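PDB 3CM0: adenylate kinase from Thermus thermophilus, which catalyses the reversible transfer of the terminal phosphate of ATP to AMP, giving two ADP, and so serves cellular energy balance and adenine nucleotide metabolism. Local coordinates for residues 94-99 and 156-161; 120-125 and 168-173. All coordinates share one frame; numbering follows the deposited sequence.

Contact 1: 94-99 and 156-161; sequences ALDRLL and GYYEAR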
ATOM      1  N   ALA A  94     -10.514   0.289 -10.836  1.00 13.25           N
ATOM      2  CA  ALA A  94     -10.317   1.635 -11.382  1.00 17.01           C
ATOM      3  C   ALA A  94      -8.835   1.886 -11.643  1.00 14.00           C
ATOM      4  O   ALA A  94      -8.462   2.483 -12.650  1.00 13.41           O
ATOM      5  CB  ALA A  94     -10.868   2.662 -10.414  1.00 15.10           C
ATOM      6  N   LEU A  95      -7.970   1.422 -10.737  1.00  8.66           N
ATOM      7  CA  LEU A  95      -6.540   1.630 -10.941  1.00  9.12           C
ATOM      8  C   LEU A  95      -6.057   0.865 -12.144  1.00 11.80           C
ATOM      9  O   LEU A  95      -5.220   1.351 -12.910  1.00 11.39           O
ATOM     10  CB  LEU A  95      -5.753   1.207  -9.682  1.00  9.51           C
ATOM     11  CG  LEU A  95      -4.228   1.275  -9.766  1.00  9.56           C
ATOM     12  CD1 LEU A  95      -3.839   2.775 -10.062  1.00 14.32           C
ATOM     13  CD2 LEU A  95      -3.561   0.814  -8.444  1.00 11.14           C
ATOM     14  N   ASP A  96      -6.564  -0.350 -12.360  1.00 11.39           N
ATOM     15  CA  ASP A  96      -6.108  -1.102 -13.524  1.00 12.54           C
ATOM     16  C   ASP A  96      -6.485  -0.378 -14.818  1.00 13.71           C
ATOM     17  O   ASP A  96      -5.720  -0.380 -15.796  1.00 13.29           O
ATOM     18  CB  ASP A  96      -6.716  -2.505 -13.544  1.00 16.63           C
ATOM     19  CG  ASP A  96      -5.823  -3.558 -12.851  1.00 26.78           C
ATOM     20  OD1 ASP A  96      -4.716  -3.238 -12.338  1.00 21.33           O
ATOM     21  OD2 ASP A  96      -6.261  -4.727 -12.824  1.00 24.92           O
ATOM     22  N   ARG A  97      -7.662   0.210 -14.841  1.00 15.07           N
ATOM     23  CA  ARG A  97      -8.070   0.971 -16.029  1.00 17.78           C
ATOM     24  C   ARG A  97      -7.130   2.171 -16.251  1.00 18.23           C
ATOM     25  O   ARG A  97      -6.703   2.458 -17.383  1.00 14.71           O
ATOM     26  CB  ARG A  97      -9.509   1.454 -15.865  1.00 19.13           C
ATOM     27  CG  ARG A  97     -10.531   0.296 -15.757  1.00 25.26           C
ATOM     28  CD  ARG A  97     -11.949   0.831 -15.970  1.00 34.03           C
ATOM     29  NE  ARG A  97     -12.420   1.585 -14.807  1.00 36.17           N
ATOM     30  CZ  ARG A  97     -13.016   1.040 -13.747  1.00 37.67           C
ATOM     31  NH1 ARG A  97     -13.219  -0.272 -13.696  1.00 41.16           N
ATOM     32  NH2 ARG A  97     -13.414   1.808 -12.739  1.00 43.26           N
ATOM     33  N   LEU A  98      -6.815   2.872 -15.167  1.00 14.87           N
ATOM     34  CA  LEU A  98      -5.901   4.023 -15.231  1.00 11.94           C
ATOM     35  C   LEU A  98      -4.508   3.593 -15.709  1.00 16.20           C
ATOM     36  O   LEU A  98      -3.885   4.276 -16.505  1.00 18.27           O
ATOM     37  CB  LEU A  98      -5.796   4.687 -13.834  1.00 10.17           C
ATOM     38  CG  LEU A  98      -4.788   5.834 -13.782  1.00 14.58           C
ATOM     39  CD1 LEU A  98      -5.196   6.848 -14.858  1.00 20.28           C
ATOM     40  CD2 LEU A  98      -4.793   6.487 -12.426  1.00 15.50           C
ATOM     41  N   LEU A  99      -3.974   2.472 -15.206  1.00 10.71           N
ATOM     42  CA  LEU A  99      -2.655   2.047 -15.652  1.00 14.97           C
ATOM     43  C   LEU A  99      -2.698   1.711 -17.135  1.00 18.82           C
ATOM     44  O   LEU A  99      -1.779   2.049 -17.906  1.00 18.61           O
ATOM     45  CB  LEU A  99      -2.196   0.802 -14.862  1.00 13.41           C
ATOM     46  CG  LEU A  99      -2.088   1.053 -13.352  1.00 17.07           C
ATOM     47  CD1 LEU A  99      -1.755  -0.280 -12.635  1.00 18.52           C
ATOM     48  CD2 LEU A  99      -1.020   2.126 -13.071  1.00 23.52           C
ATOM     49  N   GLY A 156      -7.165 -12.278  -4.483  1.00 17.13           N
ATOM     50  CA  GLY A 156      -7.821 -13.053  -5.526  1.00 13.42           C
ATOM     51  C   GLY A 156      -7.852 -12.322  -6.860  1.00 11.79           C
ATOM     52  O   GLY A 156      -7.642 -12.917  -7.915  1.00 14.45           O
ATOM     53  N   TYR A 157      -8.104 -11.020  -6.798  1.00  9.48           N
ATOM     54  CA  TYR A 157      -8.154 -10.182  -8.000  1.00 11.82           C
ATOM     55  C   TYR A 157      -6.817 -10.203  -8.744  1.00  9.49           C
ATOM     56  O   TYR A 157      -6.740 -10.397  -9.971  1.00 10.26           O
ATOM     57  CB  TYR A 157      -8.463  -8.750  -7.586  1.00 12.71           C
ATOM     58  CG  TYR A 157      -8.533  -7.802  -8.743  1.00 10.83           C
ATOM     59  CD1 TYR A 157      -9.700  -7.677  -9.499  1.00 13.22           C
ATOM     60  CD2 TYR A 157      -7.434  -7.015  -9.089  1.00 11.29           C
ATOM     61  CE1 TYR A 157      -9.775  -6.777 -10.574  1.00 12.47           C
ATOM     62  CE2 TYR A 157      -7.499  -6.119 -10.181  1.00 12.16           C
ATOM     63  CZ  TYR A 157      -8.672  -6.007 -10.906  1.00 17.03           C
ATOM     64  OH  TYR A 157      -8.738  -5.105 -11.942  1.00 14.09           O
ATOM     65  N   TYR A 158      -5.726 -10.029  -7.996  1.00  9.50           N
ATOM     66  CA  TYR A 158      -4.428 -10.014  -8.652  1.00  9.33           C
ATOM     67  C   TYR A 158      -3.897 -11.395  -9.010  1.00  9.69           C
ATOM     68  O   TYR A 158      -3.223 -11.542 -10.023  1.00 11.33           O
ATOM     69  CB  TYR A 158      -3.413  -9.250  -7.778  1.00  8.42           C
ATOM     70  CG  TYR A 158      -3.768  -7.782  -7.709  1.00  6.55           C
ATOM     71  CD1 TYR A 158      -3.809  -7.007  -8.894  1.00  7.38           C
ATOM     72  CD2 TYR A 158      -4.041  -7.155  -6.491  1.00 12.57           C
ATOM     73  CE1 TYR A 158      -4.102  -5.633  -8.831  1.00 11.13           C
ATOM     74  CE2 TYR A 158      -4.330  -5.797  -6.434  1.00 11.21           C
ATOM     75  CZ  TYR A 158      -4.353  -5.044  -7.590  1.00 10.91           C
ATOM     76  OH  TYR A 158      -4.618  -3.678  -7.530  1.00 13.87           O
ATOM     77  N   GLU A 159      -4.176 -12.403  -8.183  1.00 13.27           N
ATOM     78  CA  GLU A 159      -3.736 -13.760  -8.508  1.00 13.19           C
ATOM     79  C   GLU A 159      -4.404 -14.246  -9.829  1.00 12.52           C
ATOM     80  O   GLU A 159      -3.764 -14.900 -10.668  1.00 16.45           O
ATOM     81  CB  GLU A 159      -4.079 -14.707  -7.337  1.00 14.46           C
ATOM     82  CG  GLU A 159      -3.522 -16.126  -7.523  1.00 32.51           C
ATOM     83  CD  GLU A 159      -3.688 -16.977  -6.277  1.00 46.85           C
ATOM     84  OE1 GLU A 159      -3.148 -16.597  -5.215  1.00 48.71           O
ATOM     85  OE2 GLU A 159      -4.358 -18.028  -6.362  1.00 65.19           O
ATOM     86  N   ALA A 160      -5.665 -13.871 -10.035  1.00 13.38           N
ATOM     87  CA  ALA A 160      -6.384 -14.290 -11.258  1.00 15.60           C
ATOM     88  C   ALA A 160      -5.718 -13.704 -12.506  1.00 19.45           C
ATOM     89  O   ALA A 160      -5.837 -14.230 -13.610  1.00 19.23           O
ATOM     90  CB  ALA A 160      -7.826 -13.847 -11.180  1.00 15.80           C
ATOM     91  N   ARG A 161      -5.015 -12.591 -12.326  1.00 16.93           N
ATOM     92  CA  ARG A 161      -4.351 -11.933 -13.439  1.00 12.12           C
ATOM     93  C   ARG A 161      -2.887 -12.271 -13.580  1.00 14.51           C
ATOM     94  O   ARG A 161      -2.194 -11.708 -14.433  1.00 14.79           O
ATOM     95  CB  ARG A 161      -4.528 -10.414 -13.299  1.00 13.19           C
ATOM     96  CG  ARG A 161      -5.940  -9.987 -13.561  1.00 14.99           C
ATOM     97  CD  ARG A 161      -6.343  -8.658 -12.923  1.00 12.63           C
ATOM     98  NE  ARG A 161      -7.703  -8.298 -13.359  1.00 19.31           N
ATOM     99  CZ  ARG A 161      -8.834  -8.832 -12.897  1.00 20.65           C
ATOM    100  NH1 ARG A 161      -8.832  -9.762 -11.936  1.00 11.93           N
ATOM    101  NH2 ARG A 161      -9.981  -8.486 -13.455  1.00 20.51           N
TER
HETATM  102  O   HOH W   1      -5.071  -2.420  -9.834  1.00 12.81           O

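Contact 2: 120-125 and 168-173; sequences VRRILR and DGLGTP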
ATOM      1  N   VAL A 120       2.733 -11.444  15.463  1.00 14.83           N
ATOM      2  CA  VAL A 120       2.270 -11.114  16.805  1.00 17.52           C
ATOM      3  C   VAL A 120       3.437 -10.812  17.745  1.00 23.31           C
ATOM      4  O   VAL A 120       3.417  -9.824  18.491  1.00 21.48           O
ATOM      5  CB  VAL A 120       1.437 -12.272  17.394  1.00 19.37           C
ATOM      6  CG1 VAL A 120       1.077 -11.957  18.843  1.00 20.08           C
ATOM      7  CG2 VAL A 120       0.188 -12.492  16.567  1.00 18.68           C
ATOM      8  N   ARG A 121       4.474 -11.649  17.718  1.00 19.24           N
ATOM      9  CA  ARG A 121       5.629 -11.408  18.580  1.00 21.33           C
ATOM     10  C   ARG A 121       6.240 -10.038  18.300  1.00 18.08           C
ATOM     11  O   ARG A 121       6.552  -9.274  19.226  1.00 22.07           O
ATOM     12  CB  ARG A 121       6.719 -12.476  18.358  1.00 21.20           C
ATOM     13  CG  ARG A 121       6.392 -13.824  18.907  1.00 26.85           C
ATOM     14  CD  ARG A 121       7.450 -14.828  18.448  1.00 26.55           C
ATOM     15  NE  ARG A 121       8.617 -14.848  19.328  1.00 46.54           N
ATOM     16  CZ  ARG A 121       9.876 -14.866  18.905  1.00 44.29           C
ATOM     17  NH1 ARG A 121      10.147 -14.861  17.606  1.00 48.89           N
ATOM     18  NH2 ARG A 121      10.868 -14.901  19.785  1.00 45.03           N
ATOM     19  N   ARG A 122       6.410  -9.727  17.024  1.00 19.57           N
ATOM     20  CA  ARG A 122       7.003  -8.454  16.622  1.00 18.85           C
ATOM     21  C   ARG A 122       6.204  -7.276  17.115  1.00 23.40           C
ATOM     22  O   ARG A 122       6.766  -6.361  17.744  1.00 24.61           O
ATOM     23  CB  ARG A 122       7.067  -8.331  15.115  1.00 22.57           C
ATOM     24  CG  ARG A 122       8.034  -9.246  14.460  1.00 30.78           C
ATOM     25  CD  ARG A 122       7.996  -9.053  12.966  1.00 34.22           C
ATOM     26  NE  ARG A 122       8.948  -9.949  12.316  1.00 37.56           N
ATOM     27  CZ  ARG A 122       9.107 -10.033  11.005  1.00 36.29           C
ATOM     28  NH1 ARG A 122       8.379  -9.278  10.191  1.00 32.57           N
ATOM     29  NH2 ARG A 122       9.990 -10.881  10.509  1.00 42.82           N
ATOM     30  N   ILE A 123       4.904  -7.299  16.820  1.00 22.53           N
ATOM     31  CA  ILE A 123       4.025  -6.207  17.206  1.00 26.92           C
ATOM     32  C   ILE A 123       3.997  -6.025  18.726  1.00 30.10           C
ATOM     33  O   ILE A 123       4.145  -4.892  19.227  1.00 26.38           O
ATOM     34  CB  ILE A 123       2.615  -6.456  16.677  1.00 23.60           C
ATOM     35  CG1 ILE A 123       2.635  -6.421  15.141  1.00 24.37           C
ATOM     36  CG2 ILE A 123       1.655  -5.401  17.247  1.00 21.44           C
ATOM     37  CD1 ILE A 123       1.365  -6.925  14.493  1.00 19.84           C
ATOM     38  N   LEU A 124       3.827  -7.124  19.466  1.00 21.68           N
ATOM     39  CA  LEU A 124       3.798  -7.021  20.923  1.00 22.96           C
ATOM     40  C   LEU A 124       5.129  -6.520  21.487  1.00 26.27           C
ATOM     41  O   LEU A 124       5.155  -5.783  22.480  1.00 26.75           O
ATOM     42  CB  LEU A 124       3.389  -8.363  21.560  1.00 16.94           C
ATOM     43  CG  LEU A 124       1.966  -8.858  21.290  1.00 28.05           C
ATOM     44  CD1 LEU A 124       1.762 -10.188  21.991  1.00 28.30           C
ATOM     45  CD2 LEU A 124       0.935  -7.848  21.780  1.00 32.00           C
ATOM     46  N   ARG A 125       6.239  -6.888  20.857  1.00 25.71           N
ATOM     47  CA  ARG A 125       7.525  -6.419  21.343  1.00 25.27           C
ATOM     48  C   ARG A 125       7.694  -4.913  21.150  1.00 28.50           C
ATOM     49  O   ARG A 125       8.104  -4.202  22.079  1.00 31.47           O
ATOM     50  CB  ARG A 125       8.686  -7.138  20.649  1.00 28.39           C
ATOM     51  CG  ARG A 125      10.038  -6.635  21.148  1.00 37.37           C
ATOM     52  CD  ARG A 125      11.201  -7.439  20.608  1.00 49.71           C
ATOM     53  NE  ARG A 125      12.478  -6.867  21.029  1.00 53.58           N
ATOM     54  CZ  ARG A 125      13.016  -5.777  20.493  1.00 56.63           C
ATOM     55  NH1 ARG A 125      12.390  -5.145  19.508  1.00 61.16           N
ATOM     56  NH2 ARG A 125      14.173  -5.314  20.941  1.00 48.91           N
ATOM     57  N   ASP A 168       8.491 -14.227   0.818  1.00  9.80           N
ATOM     58  CA  ASP A 168       8.729 -14.646   2.223  1.00  7.50           C
ATOM     59  C   ASP A 168       9.275 -13.438   2.994  1.00  9.76           C
ATOM     60  O   ASP A 168      10.372 -12.964   2.731  1.00 12.09           O
ATOM     61  CB  ASP A 168       9.720 -15.813   2.192  1.00 13.88           C
ATOM     62  CG  ASP A 168      10.195 -16.257   3.582  1.00 17.44           C
ATOM     63  OD1 ASP A 168       9.669 -15.755   4.591  1.00 12.73           O
ATOM     64  OD2 ASP A 168      11.108 -17.132   3.641  1.00 14.71           O
ATOM     65  N   GLY A 169       8.500 -12.937   3.950  1.00 11.82           N
ATOM     66  CA  GLY A 169       8.922 -11.758   4.697  1.00 14.35           C
ATOM     67  C   GLY A 169       9.706 -11.988   5.974  1.00 15.78           C
ATOM     68  O   GLY A 169       9.953 -11.050   6.747  1.00 13.06           O
ATOM     69  N   LEU A 170      10.086 -13.237   6.210  1.00 15.75           N
ATOM     70  CA  LEU A 170      10.896 -13.565   7.390  1.00 18.99           C
ATOM     71  C   LEU A 170      12.346 -13.412   6.939  1.00 19.95           C
ATOM     72  O   LEU A 170      12.682 -13.756   5.810  1.00 28.40           O
ATOM     73  CB  LEU A 170      10.659 -15.014   7.830  1.00 17.28           C
ATOM     74  CG  LEU A 170       9.548 -15.296   8.825  1.00 23.60           C
ATOM     75  CD1 LEU A 170       9.701 -16.755   9.284  1.00 19.86           C
ATOM     76  CD2 LEU A 170       9.649 -14.329  10.043  1.00 23.56           C
ATOM     77  N   GLY A 171      13.216 -12.899   7.811  1.00 21.57           N
ATOM     78  CA  GLY A 171      14.608 -12.726   7.412  1.00 21.82           C
ATOM     79  C   GLY A 171      15.022 -11.287   7.671  1.00 22.32           C
ATOM     80  O   GLY A 171      14.240 -10.530   8.227  1.00 22.13           O
ATOM     81  N   THR A 172      16.241 -10.906   7.309  1.00 19.92           N
ATOM     82  CA  THR A 172      16.642  -9.519   7.542  1.00 20.97           C
ATOM     83  C   THR A 172      16.039  -8.652   6.448  1.00 21.72           C
ATOM     84  O   THR A 172      15.594  -9.164   5.433  1.00 17.53           O
ATOM     85  CB  THR A 172      18.140  -9.334   7.456  1.00 18.57           C
ATOM     86  OG1 THR A 172      18.577  -9.660   6.133  1.00 24.50           O
ATOM     87  CG2 THR A 172      18.860 -10.238   8.483  1.00 22.26           C
ATOM     88  N   PRO A 173      16.018  -7.328   6.645  1.00 26.82           N
ATOM     89  CA  PRO A 173      15.460  -6.429   5.629  1.00 24.45           C
ATOM     90  C   PRO A 173      16.148  -6.666   4.295  1.00 27.21           C
ATOM     91  O   PRO A 173      15.521  -6.665   3.231  1.00 23.06           O
ATOM     92  CB  PRO A 173      15.774  -5.045   6.195  1.00 31.81           C
ATOM     93  CG  PRO A 173      15.577  -5.260   7.664  1.00 29.18           C
ATOM     94  CD  PRO A 173      16.312  -6.592   7.891  1.00 27.10           C
TER

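Contact 1: 94-99 and 156-161
Asp96 OD2 accepts a hydrogen bond from Tyr157 OH at 2.7 Å, the direct polar link between helices 89-101 and 137-160 here. The hydroxyl meets this oxygen from above the carboxylate plane, 43° out of it, and the acid lies at the edge of the phenol ring. Tyr157 reaches across because its CG stands anti to the backbone N (chi1 180°). The other oxygen, Asp96 OD1, accepts a hydrogen bond from a water 2.7 Å away, and that water in turn accepts from Tyr158 OH. Tyr157 thus binds one carboxylate oxygen directly and Tyr158 reaches the other through the water. Arg161 adds only a long charge interaction, NE lying 3.9 Å from Asp96 OD2 with no N-H aimed at it. Its guanidinium instead lies against the Tyr157 ring, with CE1 of Tyr157 over its centre, while NH1 donates to Tyr157 O at 2.9 Å. A phenylalanine in place of Tyr157 would probably leave Asp96 OD2 without the hydroxyl that bonds it. Tyr158 also touches Ile8 of strand 4-10 and Pro86, so this polar join between two helices lies beside the predicted AMP site in the CORE of this P-loop NTPase fold.

Contact 2: 120-125 and 168-173
Arg122 and Leu170 meet in van der Waals contact, with NH2 of Arg122 3.5 Å from CD2 of Leu170. The methyl approaches the guanidinium obliquely. Leu170 touches the arginine through its CD2 branch, while its side chain also packs on Val114 and Pro115. Arg122 gets there with a fully stretched chain: CG is anti to the carbonyl carbon (chi1 -69°), and chi2 and chi3 both stay close to 180°, carrying the charged group straight out from helix 116-130 to the loop.

The polar approach across the contact is loose. Gly169 O lies at the edge of the guanidinium, near its plane, yet it is 3.8 Å from Arg122 NH2, and no hydrogen bond forms between the segments. The stronger partner of this arginine is elsewhere: NH1 donates to the carbonyl oxygen of Gly14, a predicted ATP-binding residue. The guanidinium is thus tied to the P-loop backbone, beside the predicted ATP site.

Bonds within the loop shape the surface that Arg122 meets. Asp168 OD1 accepts from Leu170 N at 3.0 Å with an N-H...O angle of 163°, an Asx turn that bends the chain through Gly169. Further on, Thr172 caps the start of the next helix with its side chain.

Around this site, Gly169 pairs through its backbone with Glu113 at the end of strand 104-113, and Arg179 of helix 173-184 donates to the carbonyl oxygens of Asp168 and Leu170. Val120, Ile123 and Leu124 pack on helix 137-160, leaving Arg122 to span from helix 116-130 to the loop that joins strand 164-168 to helix 173-184.

In the fold
The two contacts lie well apart, their centres 28 Å from each other and their nearest atoms about 13 Å. Their segments alternate along the chain: 94-99, 120-125, 156-161, then 168-173. Helix 137-160 links them, since its C-terminal end takes part in contact 1 while more N-terminal residues pack against helix 116-130 of contact 2. Strand 164-168, at one edge of the five-stranded parallel sheet, runs from just after 156-161 to the loop of contact 2. Contact 1 lies on the CORE near the predicted AMP site, whereas contact 2 lies by the predicted ATP site, where helix 116-130 leads into the LID, which closes over the site of phosphoryl transfer when ATP binds.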